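Local coordinates for Pts system, fructose-specific iiabc component (Borrelia burgdorferi, PDB 5DLE), which probably relays a phosphoryl group, as the IIB domain of a membrane-bound fructose transporter, to sugar that enters the cell as fructose 1-phosphate, at residues 69-74 with 101-106; 32-37 with 43-48; 15-20 with 80-85. One frame throughout, in Å; residues are numbered along the deposited sequence.

Contact 1. Residues 69-74 with 101-106; sequences VVILAV and ENIIKE
Ile71 is the side chain by which strand 69-74 meets helix 101-106, and it touches Ile103 and Ile104. Its CB already faces the helix; Ile71 CA lies 8.0 Å from Ile104 CA, the nearest pair of the two backbones. At CB the chain forks. The short branch ends in Ile71 CG2, which approaches Ile103 CG2 at 4.2 Å, methyl to methyl, a loose contact. The longer branch leaves with CG1 anti to the carbonyl carbon (chi1 -61°) and stays extended through chi2, so Ile71 CD1 reaches out to Ile104 CD1 at 3.6 Å. Ile104 meets it by a detour: its CB points away from the strand, but a bent chi2 of -56° folds CD1 back, and the two side chains cross at about a right angle. Ile103 and Ile104 are each modelled in two conformations; the distances hold for the one described, and the 4.2 Å contact in particular is tentative. Everything that touches here is buried and purely apolar. Ile103 also lies on Tyr89 and Val91 of strand 88-91, while Ile104 leans on Ile34 of helix 25-40. This is the helix-on-sheet packing of an open alpha/beta fold, with the last helix of the domain, 100-107, laid over one face of the parallel core strands.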
loop_
_atom_site.group_PDB
_atom_site.type_symbol
_atom_site.label_atom_id
_atom_site.label_comp_id
_atom_site.label_asym_id
_atom_site.label_seq_id
_atom_site.Cartn_x
_atom_site.Cartn_y
_atom_site.Cartn_z
ATOM N N VAL A 69 13.477 -6.973 -23.928
ATOM C CA VAL A 69 13.995 -7.169 -22.571
ATOM C C VAL A 69 12.856 -7.650 -21.687
ATOM O O VAL A 69 11.688 -7.360 -21.951
ATOM C CB VAL A 69 14.609 -5.850 -22.021
ATOM C CG1 VAL A 69 15.898 -5.498 -22.771
ATOM C CG2 VAL A 69 13.656 -4.699 -22.249
ATOM N N VAL A 70 13.215 -8.362 -20.616
ATOM C CA VAL A 70 12.288 -8.750 -19.547
ATOM C C VAL A 70 12.742 -8.060 -18.258
ATOM O O VAL A 70 13.901 -8.198 -17.861
ATOM C CB VAL A 70 12.296 -10.277 -19.329
ATOM C CG1 VAL A 70 11.395 -10.677 -18.166
ATOM C CG2 VAL A 70 11.904 -11.060 -20.632
ATOM N N ILE A 71 11.831 -7.369 -17.576
ATOM C CA ILE A 71 12.132 -6.742 -16.291
ATOM C C ILE A 71 11.312 -7.454 -15.224
ATOM O O ILE A 71 10.081 -7.536 -15.320
ATOM C CB ILE A 71 11.828 -5.235 -16.302
ATOM C CG1 ILE A 71 12.683 -4.540 -17.363
ATOM C CG2 ILE A 71 12.054 -4.590 -14.890
ATOM C CD1 ILE A 71 12.382 -3.062 -17.456
ATOM N N LEU A 72 11.992 -7.999 -14.225
ATOM C CA LEU A 72 11.304 -8.690 -13.123
ATOM C C LEU A 72 11.485 -7.838 -11.891
ATOM O O LEU A 72 12.617 -7.672 -11.427
ATOM C CB LEU A 72 11.913 -10.068 -12.890
ATOM C CG LEU A 72 11.901 -11.007 -14.084
ATOM C CD1 LEU A 72 12.497 -12.369 -13.710
ATOM C CD2 LEU A 72 10.486 -11.129 -14.729
ATOM N N ALA A 73 10.388 -7.324 -11.356
ATOM C CA ALA A 73 10.464 -6.524 -10.143
ATOM C C ALA A 73 9.726 -7.353 -9.086
ATOM O O ALA A 73 8.498 -7.277 -8.965
ATOM C CB ALA A 73 9.842 -5.137 -10.359
ATOM N N VAL A 74 10.485 -8.182 -8.347
ATOM C CA VAL A 74 9.887 -9.276 -7.591
ATOM C C VAL A 74 10.510 -9.337 -6.217
ATOM O O VAL A 74 11.717 -9.100 -6.045
ATOM C CB VAL A 74 10.009 -10.632 -8.320
ATOM C CG1 VAL A 74 9.290 -10.563 -9.675
ATOM C CG2 VAL A 74 11.474 -10.994 -8.616
ATOM N N GLU A 101 13.574 5.021 -13.804
ATOM C CA GLU A 101 14.215 5.520 -15.021
ATOM C C GLU A 101 15.485 4.748 -15.302
ATOM O O GLU A 101 15.706 4.263 -16.428
ATOM C CB GLU A 101 14.517 7.003 -14.849
ATOM C CG GLU A 101 15.241 7.650 -16.032
ATOM C CD GLU A 101 15.672 9.073 -15.681
ATOM O OE1 GLU A 101 16.123 9.315 -14.527
ATOM O OE2 GLU A 101 15.540 9.948 -16.547
ATOM N N ASN A 102 16.340 4.627 -14.290
ATOM C CA ASN A 102 17.600 3.940 -14.478
ATOM C C ASN A 102 17.382 2.461 -14.762
ATOM O O ASN A 102 18.067 1.890 -15.620
ATOM C CB ASN A 102 18.485 4.182 -13.258
ATOM C CG ASN A 102 19.043 5.614 -13.214
ATOM O OD1 ASN A 102 19.085 6.323 -14.231
ATOM N ND2 ASN A 102 19.478 6.047 -12.022
ATOM N N ILE A 103 16.403 1.830 -14.099
ATOM C CA ILE A 103 16.194 0.404 -14.322
ATOM C C ILE A 103 15.757 0.127 -15.752
ATOM O O ILE A 103 16.208 -0.848 -16.369
ATOM C CB ILE A 103 15.200 -0.140 -13.294
ATOM C CG1 ILE A 103 15.958 -0.451 -12.015
ATOM C CG2 ILE A 103 14.447 -1.369 -13.824
ATOM C CD1 ILE A 103 15.049 -0.638 -10.861
ATOM N N ILE A 104 14.870 0.952 -16.309
ATOM C CA ILE A 104 14.441 0.771 -17.701
ATOM C C ILE A 104 15.653 0.843 -18.612
ATOM O O ILE A 104 15.848 0.015 -19.509
ATOM C CB ILE A 104 13.406 1.846 -18.104
ATOM C CG1 ILE A 104 12.086 1.713 -17.319
ATOM C CG2 ILE A 104 13.156 1.822 -19.631
ATOM C CD1 ILE A 104 11.444 0.369 -17.439
ATOM N N LYS A 105 16.489 1.861 -18.384
ATOM C CA LYS A 105 17.643 2.062 -19.275
ATOM C C LYS A 105 18.635 0.913 -19.143
ATOM O O LYS A 105 19.135 0.383 -20.154
ATOM C CB LYS A 105 18.317 3.397 -18.955
ATOM C CG LYS A 105 17.551 4.593 -19.470
ATOM C CD LYS A 105 18.263 5.901 -19.103
ATOM C CE LYS A 105 17.444 7.141 -19.493
ATOM N NZ LYS A 105 17.319 7.322 -20.974
ATOM N N GLU A 106 18.921 0.513 -17.900
ATOM C CA GLU A 106 19.888 -0.545 -17.617
ATOM C C GLU A 106 19.413 -1.901 -18.132
ATOM O O GLU A 106 20.253 -2.774 -18.389
ATOM C CB GLU A 106 20.168 -0.641 -16.107
ATOM C CG GLU A 106 20.994 0.527 -15.533
ATOM C CD GLU A 106 20.834 0.734 -14.005
ATOM O OE1 GLU A 106 20.246 -0.133 -13.308
ATOM O OE2 GLU A 106 21.293 1.791 -13.502
#

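Contact 2. Residues 32-37 with 43-48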
loop_
_atom_site.group_PDB
_atom_site.type_symbol
_atom_site.label_atom_id
_atom_site.label_comp_id
_atom_site.label_asym_id
_atom_site.label_seq_id
_atom_site.Cartn_x
_atom_site.Cartn_y
_atom_site.Cartn_z
ATOM N N LYS A 32 2.814 0.250 -12.394
ATOM C CA LYS A 32 2.393 1.498 -13.002
ATOM C C LYS A 32 3.588 2.406 -13.220
ATOM O O LYS A 32 3.664 3.100 -14.244
ATOM C CB LYS A 32 1.311 2.151 -12.156
ATOM C CG LYS A 32 0.659 3.350 -12.767
ATOM C CD LYS A 32 -0.010 3.068 -14.150
ATOM C CE LYS A 32 -0.552 4.376 -14.622
ATOM N NZ LYS A 32 -0.972 4.325 -16.046
ATOM N N LYS A 33 4.564 2.410 -12.312
ATOM C CA LYS A 33 5.742 3.241 -12.561
ATOM C C LYS A 33 6.543 2.705 -13.734
ATOM O O LYS A 33 7.064 3.494 -14.540
ATOM C CB LYS A 33 6.618 3.354 -11.321
ATOM C CG LYS A 33 5.897 4.116 -10.242
ATOM C CD LYS A 33 6.807 4.510 -9.136
ATOM C CE LYS A 33 7.541 5.820 -9.445
ATOM N NZ LYS A 33 8.150 6.264 -8.135
ATOM N N ILE A 34 6.653 1.376 -13.854
ATOM C CA ILE A 34 7.369 0.814 -15.015
ATOM C C ILE A 34 6.630 1.164 -16.303
ATOM O O ILE A 34 7.262 1.542 -17.301
ATOM C CB ILE A 34 7.529 -0.707 -14.844
ATOM C CG1 ILE A 34 8.589 -0.987 -13.772
ATOM C CG2 ILE A 34 7.939 -1.372 -16.193
ATOM C CD1 ILE A 34 8.621 -2.442 -13.358
ATOM N N GLU A 35 5.299 1.024 -16.308
ATOM C CA GLU A 35 4.507 1.392 -17.500
ATOM C C GLU A 35 4.703 2.859 -17.862
ATOM O O GLU A 35 4.920 3.175 -19.032
ATOM C CB GLU A 35 3.028 1.093 -17.255
ATOM C CG GLU A 35 2.720 -0.397 -17.219
ATOM C CD GLU A 35 1.355 -0.747 -16.624
ATOM O OE1 GLU A 35 0.585 0.176 -16.225
ATOM O OE2 GLU A 35 1.074 -1.963 -16.530
ATOM N N ASN A 36 4.632 3.768 -16.882
ATOM C CA ASN A 36 4.757 5.193 -17.206
ATOM C C ASN A 36 6.144 5.515 -17.726
ATOM O O ASN A 36 6.275 6.320 -18.647
ATOM C CB ASN A 36 4.445 6.062 -15.978
ATOM C CG ASN A 36 2.956 6.146 -15.677
ATOM O OD1 ASN A 36 2.126 5.884 -16.567
ATOM N ND2 ASN A 36 2.608 6.600 -14.483
ATOM N N GLU A 37 7.188 4.953 -17.120
ATOM C CA GLU A 37 8.553 5.285 -17.533
ATOM C C GLU A 37 8.889 4.647 -18.877
ATOM O O GLU A 37 9.576 5.264 -19.709
ATOM C CB GLU A 37 9.542 4.863 -16.450
ATOM C CG GLU A 37 10.995 5.219 -16.775
ATOM C CD GLU A 37 11.261 6.741 -16.823
ATOM O OE1 GLU A 37 10.601 7.527 -16.101
ATOM O OE2 GLU A 37 12.167 7.127 -17.600
ATOM N N TYR A 43 8.849 3.104 -25.347
ATOM C CA TYR A 43 8.721 1.668 -25.503
ATOM C C TYR A 43 7.277 1.247 -25.324
ATOM O O TYR A 43 6.524 1.870 -24.576
ATOM C CB TYR A 43 9.568 0.936 -24.446
ATOM C CG TYR A 43 11.029 1.263 -24.548
ATOM C CD1 TYR A 43 11.764 0.871 -25.672
ATOM C CD2 TYR A 43 11.682 1.976 -23.554
ATOM C CE1 TYR A 43 13.093 1.178 -25.786
ATOM C CE2 TYR A 43 13.018 2.265 -23.630
ATOM C CZ TYR A 43 13.722 1.886 -24.779
ATOM O OH TYR A 43 15.057 2.172 -24.907
ATOM N N SER A 44 6.940 0.139 -25.959
ATOM C CA SER A 44 5.733 -0.634 -25.706
ATOM C C SER A 44 5.959 -1.466 -24.452
ATOM O O SER A 44 7.083 -1.911 -24.206
ATOM C CB SER A 44 5.475 -1.560 -26.908
ATOM O OG SER A 44 4.150 -2.032 -26.885
ATOM N N ILE A 45 4.914 -1.667 -23.635
ATOM C CA ILE A 45 5.123 -2.369 -22.365
ATOM C C ILE A 45 3.904 -3.241 -22.056
ATOM O O ILE A 45 2.761 -2.804 -22.225
ATOM C CB ILE A 45 5.408 -1.330 -21.237
ATOM C CG1 ILE A 45 5.555 -1.963 -19.845
ATOM C CG2 ILE A 45 4.310 -0.275 -21.150
ATOM C CD1 ILE A 45 6.887 -2.617 -19.656
ATOM N N ARG A 46 4.142 -4.480 -21.607
ATOM C CA ARG A 46 3.106 -5.330 -21.015
ATOM C C ARG A 46 3.607 -5.794 -19.660
ATOM O O ARG A 46 4.759 -6.230 -19.566
ATOM C CB ARG A 46 2.813 -6.552 -21.904
ATOM C CG ARG A 46 1.691 -6.297 -22.916
ATOM C CD ARG A 46 0.289 -6.517 -22.283
ATOM N NE ARG A 46 0.174 -7.925 -21.920
ATOM C CZ ARG A 46 0.083 -8.431 -20.699
ATOM N NH1 ARG A 46 -0.051 -7.675 -19.599
ATOM N NH2 ARG A 46 0.061 -9.752 -20.595
ATOM N N VAL A 47 2.759 -5.694 -18.618
ATOM C CA VAL A 47 3.131 -6.096 -17.262
ATOM C C VAL A 47 2.158 -7.143 -16.726
ATOM O O VAL A 47 0.932 -6.926 -16.717
ATOM C CB VAL A 47 3.187 -4.890 -16.297
ATOM C CG1 VAL A 47 3.730 -5.336 -14.921
ATOM C CG2 VAL A 47 4.087 -3.841 -16.831
ATOM N N GLU A 48 2.707 -8.260 -16.259
ATOM C CA GLU A 48 2.011 -9.255 -15.462
ATOM C C GLU A 48 2.177 -8.904 -13.991
ATOM O O GLU A 48 3.275 -8.559 -13.553
ATOM C CB GLU A 48 2.624 -10.634 -15.743
ATOM C CG GLU A 48 2.332 -11.717 -14.717
ATOM C CD GLU A 48 3.017 -13.039 -15.097
ATOM O OE1 GLU A 48 3.143 -13.304 -16.304
ATOM O OE2 GLU A 48 3.461 -13.790 -14.205
HETATM O O HOH W 1 0.709 -3.741 -18.821
#
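Helix 32-37 runs almost antiparallel to strand 44-48, at 170° with the axes 8.5 Å apart, and brings Glu35 CA closest to Ile45 CA, at 6.2 Å. Ile45 meets the helix with both branches. CG1 stands anti to the backbone N (chi1 176°) and carries Ile45 CD1 across to Ile34 CG2 at 3.8 Å, the two isoleucines crossing at about a right angle. Ile45 CG2 instead lies against the helix backbone, 4.0 Å from Glu35 CA. Glu35 works in two halves. Glu35 CG packs on Val47 CG2 at 3.7 Å, and the extended chain then takes the carboxylate past that same methyl. There Glu35 OE2 accepts a bond from a water at 2.9 Å, and the water in turn accepts from Val47 N at 2.8 Å, bridging the helix side chain to the strand backbone. The stronger partner of Glu35 OE2 lies outside both segments: Lys32 of the second subunit, in a salt bridge that is repeated the other way round across the interface. The apolar stem packs inside the beta-alpha-beta unit, while the carboxylate is paired across the subunit interface; the lysine and the water would both be expected to stabilise its negative charge.

Contact 3. Residues 15-20 with 80-85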
loop_
_atom_site.group_PDB
_atom_site.type_symbol
_atom_site.label_atom_id
_atom_site.label_comp_id
_atom_site.label_asym_id
_atom_site.label_seq_id
_atom_site.Cartn_x
_atom_site.Cartn_y
_atom_site.Cartn_z
ATOM N N VAL A 15 8.635 -6.501 -21.696
ATOM C CA VAL A 15 7.662 -7.167 -20.828
ATOM C C VAL A 15 8.199 -7.157 -19.407
ATOM O O VAL A 15 9.420 -7.131 -19.169
ATOM C CB VAL A 15 7.315 -8.605 -21.278
ATOM C CG1 VAL A 15 6.638 -8.560 -22.659
ATOM C CG2 VAL A 15 8.555 -9.515 -21.285
ATOM N N ALA A 16 7.279 -7.144 -18.446
ATOM C CA ALA A 16 7.709 -7.128 -17.057
ATOM C C ALA A 16 6.797 -8.017 -16.226
ATOM O O ALA A 16 5.633 -8.251 -16.595
ATOM C CB ALA A 16 7.683 -5.704 -16.469
ATOM N N VAL A 17 7.319 -8.488 -15.082
ATOM C CA VAL A 17 6.484 -9.100 -14.046
ATOM C C VAL A 17 6.749 -8.324 -12.776
ATOM O O VAL A 17 7.917 -8.096 -12.430
ATOM C CB VAL A 17 6.815 -10.587 -13.802
ATOM C CG1 VAL A 17 5.898 -11.170 -12.737
ATOM C CG2 VAL A 17 6.716 -11.411 -15.088
ATOM N N THR A 18 5.679 -7.938 -12.062
ATOM C CA THR A 18 5.870 -7.368 -10.738
ATOM C C THR A 18 5.203 -8.310 -9.747
ATOM O O THR A 18 4.119 -8.849 -10.004
ATOM C CB THR A 18 5.345 -5.959 -10.623
ATOM O OG1 THR A 18 3.899 -5.941 -10.702
ATOM C CG2 THR A 18 5.993 -5.055 -11.709
ATOM N N ALA A 19 5.882 -8.555 -8.626
ATOM C CA ALA A 19 5.358 -9.546 -7.685
ATOM C C ALA A 19 5.825 -9.193 -6.291
ATOM O O ALA A 19 6.998 -9.305 -5.994
ATOM C CB ALA A 19 5.820 -10.953 -8.062
ATOM N N CYS A 20 4.894 -8.771 -5.444
ATOM C CA CYS A 20 5.189 -8.558 -4.015
ATOM C C CYS A 20 4.087 -9.266 -3.245
ATOM O O CYS A 20 2.909 -8.943 -3.432
ATOM C CB CYS A 20 5.245 -7.073 -3.723
ATOM S SG CYS A 20 5.454 -6.812 -1.923
ATOM N N GLU A 80 10.810 -18.550 -13.897
ATOM C CA GLU A 80 11.709 -17.849 -14.802
ATOM C C GLU A 80 12.120 -18.672 -16.020
ATOM O O GLU A 80 12.716 -18.106 -16.943
ATOM C CB GLU A 80 12.967 -17.384 -14.042
ATOM C CG GLU A 80 12.668 -16.276 -13.032
ATOM C CD GLU A 80 13.865 -15.798 -12.201
ATOM O OE1 GLU A 80 15.020 -15.925 -12.641
ATOM O OE2 GLU A 80 13.623 -15.288 -11.079
ATOM N N LYS A 81 11.819 -19.984 -16.080
ATOM C CA LYS A 81 12.243 -20.772 -17.245
ATOM C C LYS A 81 11.691 -20.195 -18.543
ATOM O O LYS A 81 12.371 -20.217 -19.584
ATOM C CB LYS A 81 11.822 -22.237 -17.075
ATOM C CG LYS A 81 12.449 -23.149 -18.129
ATOM C CD LYS A 81 12.278 -24.635 -17.796
ATOM C CE LYS A 81 13.071 -25.522 -18.767
ATOM N NZ LYS A 81 14.548 -25.277 -18.706
ATOM N N ARG A 82 10.478 -19.635 -18.489
ATOM C CA ARG A 82 9.859 -19.000 -19.648
ATOM C C ARG A 82 10.663 -17.844 -20.226
ATOM O O ARG A 82 10.367 -17.423 -21.345
ATOM C CB ARG A 82 8.469 -18.494 -19.266
ATOM C CG ARG A 82 8.449 -17.570 -18.039
ATOM C CD ARG A 82 7.017 -17.144 -17.780
ATOM N NE ARG A 82 6.914 -16.534 -16.474
ATOM C CZ ARG A 82 6.002 -15.624 -16.127
ATOM N NH1 ARG A 82 5.113 -15.212 -17.018
ATOM N NH2 ARG A 82 5.982 -15.152 -14.870
ATOM N N PHE A 83 11.642 -17.305 -19.506
ATOM C CA PHE A 83 12.434 -16.191 -20.011
ATOM C C PHE A 83 13.814 -16.613 -20.522
ATOM O O PHE A 83 14.639 -15.745 -20.839
ATOM C CB PHE A 83 12.589 -15.130 -18.916
ATOM C CG PHE A 83 11.280 -14.685 -18.321
ATOM C CD1 PHE A 83 10.283 -14.131 -19.125
ATOM C CD2 PHE A 83 11.062 -14.827 -16.973
ATOM C CE1 PHE A 83 9.083 -13.691 -18.579
ATOM C CE2 PHE A 83 9.841 -14.431 -16.412
ATOM C CZ PHE A 83 8.853 -13.852 -17.229
ATOM N N GLU A 84 14.088 -17.908 -20.602
ATOM C CA GLU A 84 15.361 -18.353 -21.168
ATOM C C GLU A 84 15.604 -17.740 -22.544
ATOM O O GLU A 84 14.694 -17.654 -23.379
ATOM C CB GLU A 84 15.387 -19.875 -21.292
ATOM C CG GLU A 84 15.623 -20.536 -19.955
ATOM C CD GLU A 84 15.749 -22.043 -20.088
ATOM O OE1 GLU A 84 15.677 -22.555 -21.235
ATOM O OE2 GLU A 84 15.929 -22.698 -19.040
ATOM N N GLY A 85 16.840 -17.283 -22.767
ATOM C CA GLY A 85 17.206 -16.726 -24.064
ATOM C C GLY A 85 16.917 -15.245 -24.184
ATOM O O GLY A 85 17.271 -14.654 -25.187
#
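Val17 of strand 15-20 meets Arg82 and Phe83 of the 80-85 loop through a single methyl, CG2. The apolar part comes first: Val17 CG2 lies 3.9 Å from Phe83 CZ, the far corner of the ring, and the two side chains cross obliquely. With chi1 at -179°, this methyl stands anti to the carbonyl carbon, on the side of Val17 that faces the loop. Val17 CG2 also lies 3.8 Å from Arg82 NH2, a van der Waals contact; the Arg82 side chain runs in to meet Val17 from the opposite direction.

Arg82 and Phe83 also pack on each other. Arg82 CG sits 3.7 Å above the plane of the Phe83 ring, over its centre; from there the arginine chain runs extended to NE, and Phe83 CZ lies at one face of the Arg82 guanidinium, offset toward its rim. The ring and the arginine therefore reach the strand stacked on each other.

Among the polar links, the Arg82 guanidinium forms a salt bridge through NH1 with Glu48 OE1 and gives NE to the carbonyl of Asp79, which fixes its rotation. Farther out, Lys81 NZ forms a salt bridge with Glu84 OE2 at 2.9 Å, met on the syn side of that oxygen, 34° out of the carboxylate plane. The 3-10 turn beneath is closed by Phe83 N to Glu80 O, at 2.9 Å.

Around this contact, Val17 is flanked within the sheet by Leu72 of strand 69-74 and by Glu48 and Gln50 of strand 44-50, and Phe83 rests on Val70. The next residue, Thr18, turns to Ala30 and Ala31 of helix 25-40, so the loop covers the sheet face opposite that helix. Strand 13-19 then leads into Cys20, beside His26 of helix 25-40, a place just after the first strand that is consistent with the phosphoryl-carrying cysteine of IIB domains.

How the contacts relate
All three contacts use the same sheet, whose strands 44-50, 13-19 and 69-74 lie side by side. Contacts 1 and 2 share the face carrying helices 25-40 and 100-107, with centres about 10 Å apart, and touch where Ile104 meets Glu37. Contact 3 lies on the other face, its centre about 14 Å from that of contact 2 and 11 Å from that of contact 1; probable backbone bonds from Ile71 N to Val15 O and Ala73 N to Val17 O join it to contact 1. Along the chain, contact 2 closes before contact 1 opens and is nested within the loop that contact 3 closes, whereas contacts 1 and 3 interlock. Early and late parts of the IIB domain thereby form one compact alpha/beta unit.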